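Local coordinates for protein nucleoporin nup120 (PDB 4GQ2) that serves as a structural component of the nuclear pore complex, whose nucleoporins can also dock transiently associated nuclear transport factors, at residues Ala135-Tyr140 / Cys162-Ser167; Gly192-Ile197 / His205-Ile210; Ser594-Ser599 / Asp621-Pro626. All coordinates share one frame; numbering follows the deposited sequence.

Contact 1 of 3, residues Ala135-Tyr140 / Cys162-Ser167; sequences ARVLYY and CYRPIS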
loop_
_atom_site.group_PDB
_atom_site.type_symbol
_atom_site.label_atom_id
_atom_site.label_comp_id
_atom_site.label_asym_id
_atom_site.label_seq_id
_atom_site.Cartn_x
_atom_site.Cartn_y
_atom_site.Cartn_z
ATOM N N ALA A 135 20.910 7.361 -37.484
ATOM C CA ALA A 135 22.140 7.150 -38.246
ATOM C C ALA A 135 21.905 6.262 -39.456
ATOM O O ALA A 135 22.800 6.086 -40.285
ATOM C CB ALA A 135 23.217 6.553 -37.367
ATOM N N ARG A 136 20.697 5.705 -39.538
ATOM C CA ARG A 136 20.214 4.942 -40.698
ATOM C C ARG A 136 20.742 3.522 -40.798
ATOM O O ARG A 136 20.803 2.962 -41.894
ATOM C CB ARG A 136 20.437 5.693 -42.018
ATOM C CG ARG A 136 19.538 6.899 -42.193
ATOM C CD ARG A 136 19.832 7.599 -43.500
ATOM N NE ARG A 136 19.447 9.005 -43.452
ATOM C CZ ARG A 136 19.457 9.824 -44.499
ATOM N NH1 ARG A 136 19.822 9.379 -45.696
ATOM N NH2 ARG A 136 19.094 11.092 -44.345
ATOM N N VAL A 137 21.098 2.943 -39.651
ATOM C CA VAL A 137 21.407 1.514 -39.557
ATOM C C VAL A 137 20.116 0.727 -39.288
ATOM O O VAL A 137 19.317 1.117 -38.443
ATOM C CB VAL A 137 22.446 1.231 -38.451
ATOM C CG1 VAL A 137 22.792 -0.247 -38.404
ATOM C CG2 VAL A 137 23.714 2.047 -38.678
ATOM N N LEU A 138 19.908 -0.364 -40.023
ATOM C CA LEU A 138 18.771 -1.252 -39.790
ATOM C C LEU A 138 19.188 -2.420 -38.900
ATOM O O LEU A 138 20.135 -3.149 -39.208
ATOM C CB LEU A 138 18.196 -1.775 -41.113
ATOM C CG LEU A 138 17.248 -2.984 -41.048
ATOM C CD1 LEU A 138 15.886 -2.631 -40.456
ATOM C CD2 LEU A 138 17.069 -3.601 -42.425
ATOM N N TYR A 139 18.471 -2.596 -37.796
ATOM C CA TYR A 139 18.789 -3.656 -36.860
ATOM C C TYR A 139 17.726 -4.725 -36.870
ATOM O O TYR A 139 16.537 -4.425 -36.901
ATOM C CB TYR A 139 18.959 -3.103 -35.459
ATOM C CG TYR A 139 20.107 -2.136 -35.306
ATOM C CD1 TYR A 139 21.399 -2.594 -35.030
ATOM C CD2 TYR A 139 19.902 -0.759 -35.413
ATOM C CE1 TYR A 139 22.457 -1.706 -34.875
ATOM C CE2 TYR A 139 20.951 0.136 -35.251
ATOM C CZ TYR A 139 22.225 -0.339 -34.982
ATOM O OH TYR A 139 23.265 0.554 -34.825
ATOM N N TYR A 140 18.172 -5.976 -36.848
ATOM C CA TYR A 140 17.277 -7.121 -36.892
ATOM C C TYR A 140 17.460 -7.920 -35.603
ATOM O O TYR A 140 18.408 -8.710 -35.476
ATOM C CB TYR A 140 17.579 -7.964 -38.136
ATOM C CG TYR A 140 16.681 -9.161 -38.331
ATOM C CD1 TYR A 140 15.447 -9.040 -38.964
ATOM C CD2 TYR A 140 17.072 -10.421 -37.901
ATOM C CE1 TYR A 140 14.628 -10.141 -39.157
ATOM C CE2 TYR A 140 16.260 -11.528 -38.083
ATOM C CZ TYR A 140 15.044 -11.388 -38.708
ATOM O OH TYR A 140 14.254 -12.506 -38.877
ATOM N N CYS A 162 23.076 -6.534 -37.902
ATOM C CA CYS A 162 23.097 -5.148 -38.377
ATOM C C CYS A 162 23.217 -5.050 -39.888
ATOM O O CYS A 162 24.050 -5.721 -40.505
ATOM C CB CYS A 162 24.241 -4.371 -37.731
ATOM S SG CYS A 162 24.309 -4.616 -35.954
ATOM N N TYR A 163 22.391 -4.189 -40.471
ATOM C CA TYR A 163 22.368 -3.989 -41.910
ATOM C C TYR A 163 22.483 -2.515 -42.250
ATOM O O TYR A 163 21.915 -1.669 -41.560
ATOM C CB TYR A 163 21.074 -4.541 -42.494
ATOM C CG TYR A 163 20.898 -6.028 -42.314
ATOM C CD1 TYR A 163 21.458 -6.931 -43.221
ATOM C CD2 TYR A 163 20.157 -6.536 -41.247
ATOM C CE1 TYR A 163 21.288 -8.302 -43.067
ATOM C CE2 TYR A 163 19.989 -7.904 -41.080
ATOM C CZ TYR A 163 20.553 -8.782 -41.993
ATOM O OH TYR A 163 20.384 -10.138 -41.832
ATOM N N ARG A 164 23.224 -2.220 -43.317
ATOM C CA ARG A 164 23.317 -0.865 -43.853
ATOM C C ARG A 164 22.814 -0.844 -45.297
ATOM O O ARG A 164 23.610 -0.950 -46.232
ATOM C CB ARG A 164 24.754 -0.346 -43.776
ATOM C CG ARG A 164 25.192 0.083 -42.389
ATOM C CD ARG A 164 26.627 0.576 -42.415
ATOM N NE ARG A 164 27.035 1.128 -41.126
ATOM C CZ ARG A 164 28.266 1.539 -40.838
ATOM N NH1 ARG A 164 29.235 1.468 -41.743
ATOM N NH2 ARG A 164 28.530 2.022 -39.636
ATOM N N PRO A 165 21.487 -0.702 -45.483
ATOM C CA PRO A 165 20.895 -0.755 -46.818
ATOM C C PRO A 165 21.387 0.400 -47.676
ATOM O O PRO A 165 21.533 1.520 -47.184
ATOM C CB PRO A 165 19.388 -0.622 -46.554
ATOM C CG PRO A 165 19.218 -0.866 -45.089
ATOM C CD PRO A 165 20.480 -0.360 -44.466
ATOM N N ILE A 166 21.646 0.110 -48.948
ATOM C CA ILE A 166 22.241 1.081 -49.862
ATOM C C ILE A 166 21.318 2.276 -50.098
ATOM O O ILE A 166 21.774 3.419 -50.093
ATOM C CB ILE A 166 22.703 0.400 -51.172
ATOM C CG1 ILE A 166 23.951 -0.450 -50.888
ATOM C CG2 ILE A 166 22.995 1.428 -52.261
ATOM C CD1 ILE A 166 24.187 -1.571 -51.875
ATOM N N SER A 167 20.021 2.012 -50.242
ATOM C CA SER A 167 19.028 3.074 -50.425
ATOM C C SER A 167 18.989 4.112 -49.290
ATOM O O SER A 167 18.509 5.232 -49.485
ATOM C CB SER A 167 17.638 2.478 -50.657
ATOM O OG SER A 167 17.218 1.700 -49.552
#
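L138 and Y163 face each other as an antiparallel hydrogen-bonded pair between the third and fourth strands of a four-stranded propeller sheet, 160-163 being its edge strand. L138 N gives its hydrogen to Y163 O at 2.8 Å, and Y163 N returns the bond to L138 O. The pair of bonds ties the start of strand 138-143 to the end of strand 160-163.

The side chain of Y163 can be followed outward. Its CB lies 4.1 Å from L138 CD2, a branch that crosses the tyrosine at a slant, L138 CG standing opposite its own backbone N (chi1 165°). Further out, CD2 of Y163 skirts L138 O at the ring edge, and CE2 meets Y140 CB at 3.8 Å, in the plane of the ring. A flat, wide residue thus spans two positions of the partner strand. P165, beyond the strand end, sets its CG 4.2 Å from L138 CB.

On the other face of the sheet, C162 SG approaches CE1 of the Y139 ring obliquely at 3.6 Å, a sulfur-aromatic contact.

Y140 OH bonds T181 O. Strand 126-133 flanks L138 through I132, while L198 of strand 193-199, in the next sheet, packs on Y140 and Y163.

Contact 2 of 3, residues Gly192-Ile197 / His205-Ile210; sequences GLTKII and HYEQHI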
loop_
_atom_site.group_PDB
_atom_site.type_symbol
_atom_site.label_atom_id
_atom_site.label_comp_id
_atom_site.label_asym_id
_atom_site.label_seq_id
_atom_site.Cartn_x
_atom_site.Cartn_y
_atom_site.Cartn_z
ATOM N N GLY A 192 9.444 7.695 -52.566
ATOM C CA GLY A 192 10.033 6.390 -52.850
ATOM C C GLY A 192 9.758 5.315 -51.811
ATOM O O GLY A 192 9.323 5.602 -50.694
ATOM N N LEU A 193 10.029 4.070 -52.189
ATOM C CA LEU A 193 9.698 2.908 -51.370
ATOM C C LEU A 193 10.589 1.716 -51.720
ATOM O O LEU A 193 10.674 1.313 -52.880
ATOM C CB LEU A 193 8.219 2.536 -51.556
ATOM C CG LEU A 193 7.635 1.359 -50.767
ATOM C CD1 LEU A 193 7.283 1.765 -49.341
ATOM C CD2 LEU A 193 6.410 0.809 -51.480
ATOM N N THR A 194 11.234 1.154 -50.705
ATOM C CA THR A 194 12.106 -0.003 -50.884
ATOM C C THR A 194 11.569 -1.237 -50.159
ATOM O O THR A 194 10.871 -1.124 -49.148
ATOM C CB THR A 194 13.551 0.292 -50.411
ATOM O OG1 THR A 194 14.385 -0.839 -50.679
ATOM C CG2 THR A 194 13.600 0.588 -48.916
ATOM N N LYS A 195 11.887 -2.413 -50.689
ATOM C CA LYS A 195 11.661 -3.651 -49.960
ATOM C C LYS A 195 13.014 -4.260 -49.626
ATOM O O LYS A 195 13.744 -4.704 -50.514
ATOM C CB LYS A 195 10.795 -4.637 -50.756
ATOM C CG LYS A 195 10.403 -5.875 -49.960
ATOM C CD LYS A 195 9.798 -6.967 -50.830
ATOM C CE LYS A 195 8.307 -6.760 -51.040
ATOM N NZ LYS A 195 7.737 -7.789 -51.954
ATOM N N ILE A 196 13.353 -4.249 -48.341
ATOM C CA ILE A 196 14.574 -4.875 -47.863
ATOM C C ILE A 196 14.293 -6.343 -47.544
ATOM O O ILE A 196 13.431 -6.640 -46.719
ATOM C CB ILE A 196 15.139 -4.132 -46.632
ATOM C CG1 ILE A 196 15.415 -2.664 -46.990
ATOM C CG2 ILE A 196 16.399 -4.821 -46.114
ATOM C CD1 ILE A 196 15.589 -1.746 -45.800
ATOM N N ILE A 197 15.008 -7.249 -48.219
ATOM C CA ILE A 197 14.852 -8.691 -48.004
ATOM C C ILE A 197 16.136 -9.270 -47.427
ATOM O O ILE A 197 17.208 -9.154 -48.026
ATOM C CB ILE A 197 14.476 -9.462 -49.298
ATOM C CG1 ILE A 197 13.204 -8.898 -49.939
ATOM C CG2 ILE A 197 14.288 -10.950 -49.015
ATOM C CD1 ILE A 197 13.470 -7.974 -51.106
ATOM N N HIS A 205 21.888 -9.180 -47.260
ATOM C CA HIS A 205 20.579 -8.731 -47.735
ATOM C C HIS A 205 20.623 -8.177 -49.130
ATOM O O HIS A 205 21.695 -7.847 -49.650
ATOM C CB HIS A 205 20.053 -7.637 -46.821
ATOM C CG HIS A 205 20.689 -6.296 -47.070
ATOM N ND1 HIS A 205 20.045 -5.294 -47.702
ATOM C CD2 HIS A 205 21.969 -5.820 -46.775
ATOM C CE1 HIS A 205 20.860 -4.223 -47.788
ATOM N NE2 HIS A 205 22.039 -4.549 -47.219
ATOM N N TYR A 206 19.444 -8.042 -49.734
ATOM C CA TYR A 206 19.282 -7.250 -50.949
ATOM C C TYR A 206 17.985 -6.437 -50.909
ATOM O O TYR A 206 17.113 -6.681 -50.066
ATOM C CB TYR A 206 19.343 -8.142 -52.193
ATOM C CG TYR A 206 18.133 -9.026 -52.400
ATOM C CD1 TYR A 206 18.027 -10.256 -51.756
ATOM C CD2 TYR A 206 17.101 -8.636 -53.251
ATOM C CE1 TYR A 206 16.924 -11.073 -51.950
ATOM C CE2 TYR A 206 15.995 -9.447 -53.450
ATOM C CZ TYR A 206 15.913 -10.664 -52.800
ATOM O OH TYR A 206 14.818 -11.473 -52.995
ATOM N N GLU A 207 17.863 -5.476 -51.824
ATOM C CA GLU A 207 16.676 -4.618 -51.893
ATOM C C GLU A 207 15.863 -4.862 -53.161
ATOM O O GLU A 207 16.326 -5.526 -54.090
ATOM C CB GLU A 207 17.061 -3.134 -51.808
ATOM C CG GLU A 207 18.147 -2.812 -50.791
ATOM C CD GLU A 207 18.150 -1.354 -50.377
ATOM O OE1 GLU A 207 19.247 -0.753 -50.313
ATOM O OE2 GLU A 207 17.054 -0.812 -50.113
ATOM N N GLN A 208 14.642 -4.338 -53.177
ATOM C CA GLN A 208 13.838 -4.266 -54.393
ATOM C C GLN A 208 13.254 -2.861 -54.522
ATOM O O GLN A 208 12.539 -2.388 -53.633
ATOM C CB GLN A 208 12.726 -5.321 -54.403
ATOM C CG GLN A 208 13.210 -6.738 -54.676
ATOM C CD GLN A 208 12.088 -7.764 -54.708
ATOM O OE1 GLN A 208 11.045 -7.594 -54.077
ATOM N NE2 GLN A 208 12.306 -8.844 -55.445
ATOM N N HIS A 209 13.595 -2.198 -55.625
ATOM C CA HIS A 209 13.090 -0.868 -55.949
ATOM C C HIS A 209 11.653 -1.007 -56.365
ATOM O O HIS A 209 11.345 -1.747 -57.304
ATOM C CB HIS A 209 13.916 -0.273 -57.088
ATOM C CG HIS A 209 14.063 1.230 -57.026
ATOM N ND1 HIS A 209 15.210 1.830 -56.641
ATOM C CD2 HIS A 209 13.165 2.254 -57.325
ATOM C CE1 HIS A 209 15.053 3.168 -56.687
ATOM N NE2 HIS A 209 13.801 3.426 -57.108
ATOM N N ILE A 210 10.755 -0.325 -55.660
ATOM C CA ILE A 210 9.331 -0.369 -55.993
ATOM C C ILE A 210 8.930 0.925 -56.702
ATOM O O ILE A 210 9.187 2.024 -56.207
ATOM C CB ILE A 210 8.451 -0.650 -54.753
ATOM C CG1 ILE A 210 8.694 -2.078 -54.247
ATOM C CG2 ILE A 210 6.973 -0.450 -55.077
ATOM C CD1 ILE A 210 8.087 -2.375 -52.890
#
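I197 and Y206 form one rung of a beta hairpin, strands 193-199 and 204-210, the third and fourth strands of a four-stranded antiparallel sheet in the beta-propeller domain, 204-210 being its edge. The strand directions differ by 155°. The I197-Y206 and K195-Q208 pairs each exchange two backbone hydrogen bonds, whereas toward the open end I210 N reaches L193 O in a longer bond of 3.2 Å.

The close packing near that end is aliphatic: L193 CD2 fits between CG2 and CD1 of I210, at 3.9 Å from I210 CG2, and L262 of strand 258-263 covers both residues. Branched, purely apolar side chains suit this buried seam against the following sheet. On the same face, K195 and Q208 run side by side, and N267 receives both polar ends, bonding K195 NZ and Q208 OE1.

The side near the turn is more open. Y206 is exposed, yet its ring lies across I197, whose CB sits over one face in a CH-pi contact, 4.2 Å from the ring centroid. I197 CD1 also touches Y206 CE2 at 3.7 Å, so the aromatic probably shields part of the isoleucine from water.

The opposite face of the sheet carries T194 and E207, which are not direct partners: T194 faces H209, and E207, two residues before it, faces I196. T194 OG1 is swung opposite its backbone N (chi1 -177°), toward the carboxylate, which S167 OG also grips. T194 OG1 donates to E207 OE2 at 2.7 Å, on the anti side and 17° out of the carboxylate plane.

Contact 3 of 3, residues Ser594-Ser599 / Asp621-Pro626; sequences SEIRYS and DKHIYP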
loop_
_atom_site.group_PDB
_atom_site.type_symbol
_atom_site.label_atom_id
_atom_site.label_comp_id
_atom_site.label_asym_id
_atom_site.label_seq_id
_atom_site.Cartn_x
_atom_site.Cartn_y
_atom_site.Cartn_z
ATOM N N SER A 594 -10.692 11.526 9.005
ATOM C CA SER A 594 -9.665 10.672 9.567
ATOM C C SER A 594 -10.086 10.206 10.958
ATOM O O SER A 594 -9.808 9.067 11.354
ATOM C CB SER A 594 -8.331 11.419 9.584
ATOM O OG SER A 594 -7.322 10.645 10.190
ATOM N N GLU A 595 -10.780 11.079 11.683
ATOM C CA GLU A 595 -11.281 10.747 13.017
ATOM C C GLU A 595 -12.476 9.799 12.932
ATOM O O GLU A 595 -12.628 8.894 13.763
ATOM C CB GLU A 595 -11.654 12.015 13.794
ATOM C CG GLU A 595 -10.458 12.897 14.123
ATOM C CD GLU A 595 -10.796 14.063 15.034
ATOM O OE1 GLU A 595 -11.327 15.081 14.534
ATOM O OE2 GLU A 595 -10.502 13.969 16.247
ATOM N N ILE A 596 -13.314 10.014 11.916
ATOM C CA ILE A 596 -14.492 9.192 11.680
ATOM C C ILE A 596 -14.100 7.744 11.342
ATOM O O ILE A 596 -14.681 6.785 11.881
ATOM C CB ILE A 596 -15.385 9.824 10.595
ATOM C CG1 ILE A 596 -16.187 10.977 11.202
ATOM C CG2 ILE A 596 -16.318 8.795 9.977
ATOM C CD1 ILE A 596 -16.871 11.869 10.182
ATOM N N ARG A 597 -13.096 7.589 10.486
ATOM C CA ARG A 597 -12.657 6.258 10.083
ATOM C C ARG A 597 -12.007 5.490 11.237
ATOM O O ARG A 597 -12.144 4.272 11.335
ATOM C CB ARG A 597 -11.759 6.341 8.856
ATOM C CG ARG A 597 -12.515 6.888 7.655
ATOM C CD ARG A 597 -11.637 7.095 6.427
ATOM N NE ARG A 597 -12.486 7.473 5.303
ATOM C CZ ARG A 597 -12.108 8.209 4.265
ATOM N NH1 ARG A 597 -10.871 8.662 4.174
ATOM N NH2 ARG A 597 -12.983 8.495 3.310
ATOM N N TYR A 598 -11.340 6.219 12.126
ATOM C CA TYR A 598 -10.811 5.646 13.358
ATOM C C TYR A 598 -11.932 5.172 14.291
ATOM O O TYR A 598 -11.825 4.115 14.889
ATOM C CB TYR A 598 -9.907 6.661 14.075
ATOM C CG TYR A 598 -9.466 6.200 15.447
ATOM C CD1 TYR A 598 -10.292 6.377 16.558
ATOM C CD2 TYR A 598 -8.226 5.570 15.634
ATOM C CE1 TYR A 598 -9.902 5.947 17.818
ATOM C CE2 TYR A 598 -7.826 5.141 16.893
ATOM C CZ TYR A 598 -8.665 5.333 17.978
ATOM O OH TYR A 598 -8.275 4.915 19.227
ATOM N N SER A 599 -13.000 5.963 14.418
ATOM C CA SER A 599 -14.195 5.543 15.154
ATOM C C SER A 599 -14.879 4.326 14.512
ATOM O O SER A 599 -15.330 3.424 15.224
ATOM C CB SER A 599 -15.208 6.682 15.240
ATOM O OG SER A 599 -14.696 7.760 15.978
ATOM N N ASP A 621 -23.145 12.464 17.786
ATOM C CA ASP A 621 -22.760 13.505 18.734
ATOM C C ASP A 621 -21.319 13.973 18.557
ATOM O O ASP A 621 -21.049 15.170 18.605
ATOM C CB ASP A 621 -22.971 13.038 20.174
ATOM C CG ASP A 621 -23.043 14.195 21.155
ATOM O OD1 ASP A 621 -24.133 14.792 21.286
ATOM O OD2 ASP A 621 -22.014 14.504 21.795
ATOM N N LYS A 622 -20.394 13.041 18.349
ATOM C CA LYS A 622 -18.990 13.425 18.256
ATOM C C LYS A 622 -18.554 13.852 16.853
ATOM O O LYS A 622 -17.744 14.772 16.715
ATOM C CB LYS A 622 -18.060 12.347 18.838
ATOM C CG LYS A 622 -18.268 10.943 18.294
ATOM C CD LYS A 622 -17.425 9.916 19.039
ATOM C CE LYS A 622 -17.570 8.530 18.420
ATOM N NZ LYS A 622 -16.935 7.459 19.238
ATOM N N HIS A 623 -19.112 13.217 15.822
ATOM C CA HIS A 623 -18.606 13.395 14.447
ATOM C C HIS A 623 -19.480 14.124 13.476
ATOM O O HIS A 623 -18.977 14.774 12.557
ATOM C CB HIS A 623 -18.200 12.052 13.855
ATOM C CG HIS A 623 -17.066 11.394 14.597
ATOM N ND1 HIS A 623 -15.822 11.921 14.639
ATOM C CD2 HIS A 623 -17.025 10.230 15.352
ATOM C CE1 HIS A 623 -15.028 11.128 15.375
ATOM N NE2 HIS A 623 -15.765 10.095 15.816
ATOM N N ILE A 624 -20.792 14.038 13.653
ATOM C CA ILE A 624 -21.695 14.682 12.718
ATOM C C ILE A 624 -22.170 16.038 13.232
ATOM O O ILE A 624 -21.929 17.066 12.594
ATOM C CB ILE A 624 -22.877 13.763 12.353
ATOM C CG1 ILE A 624 -22.352 12.527 11.628
ATOM C CG2 ILE A 624 -23.893 14.502 11.494
ATOM C CD1 ILE A 624 -23.370 11.421 11.506
ATOM N N TYR A 625 -22.827 16.031 14.388
ATOM C CA TYR A 625 -23.401 17.243 14.968
ATOM C C TYR A 625 -22.476 18.475 14.902
ATOM O O TYR A 625 -22.898 19.523 14.413
ATOM C CB TYR A 625 -23.893 16.968 16.396
ATOM C CG TYR A 625 -24.544 18.146 17.079
ATOM C CD1 TYR A 625 -25.888 18.450 16.858
ATOM C CD2 TYR A 625 -23.819 18.951 17.960
ATOM C CE1 TYR A 625 -26.490 19.529 17.488
ATOM C CE2 TYR A 625 -24.411 20.032 18.593
ATOM C CZ TYR A 625 -25.745 20.315 18.355
ATOM O OH TYR A 625 -26.337 21.386 18.983
ATOM N N PRO A 626 -21.215 18.359 15.371
ATOM C CA PRO A 626 -20.360 19.558 15.344
ATOM C C PRO A 626 -19.937 20.016 13.950
ATOM O O PRO A 626 -19.414 21.119 13.798
ATOM C CB PRO A 626 -19.125 19.138 16.148
ATOM C CG PRO A 626 -19.116 17.654 16.098
ATOM C CD PRO A 626 -20.555 17.238 16.068
#
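I596 and H623 mark the nearest backbone approach, with CA atoms 6.5 Å apart, between helix 590-605 and the end of helix 612-624, successive members of an all-helical region. The 594-599 segment is regular helix, with S599 N bonded to E595 O, whereas 621-624 widens into a pi-type turn. Only a small area is buried, and most of it gathers round one imidazole.

H623 points toward the other helix and lays its ring on it. I596 CA stands over the ring centre, 4.2 Å from the centroid and 10° off the normal, a CH-pi contact. I596 CG1 meets H623 CB and CG, both at 3.5 Å, as the two side chains slide past each other in opposite directions. The isoleucine suits this buried place because it also reaches F619 and F698. The other ring face has CB of the neighbouring K622, whose extended chain brings CE near S599 OG. E595 CB touches H623 CE1 at 3.8 Å.

A histidine fits here because it is flat enough to lie against a helix yet carries a polar atom at its far edge. A leucine in place of H623 would probably leave the buried S599 hydroxyl without its imidazole mate and lose the flat surface under I596. The bond itself is short: S599 OG lies near the ring plane, 2.6 Å from H623 NE2.

How the contacts relate
Contacts 1 and 2 belong to the beta-propeller domain and follow one another along the chain, with contact 3 much later, in the helical part. Each of the first two joins the third and fourth strands of its own four-stranded antiparallel sheet, and these sheets are neighbours in the sequence. The centres of contacts 1 and 2 are 12 Å apart. The two touch: S167, past the strand end of contact 1, reaches E207 of contact 2, while P165 packs on H205. Contact 3 lies about 68 Å from contact 1 and 74 Å from contact 2, centre to centre. The protein thus combines a beta-propeller with a helical part, the contacts lying on opposite sides of the chain's centre, consistent with its part as a structural constituent of the pore.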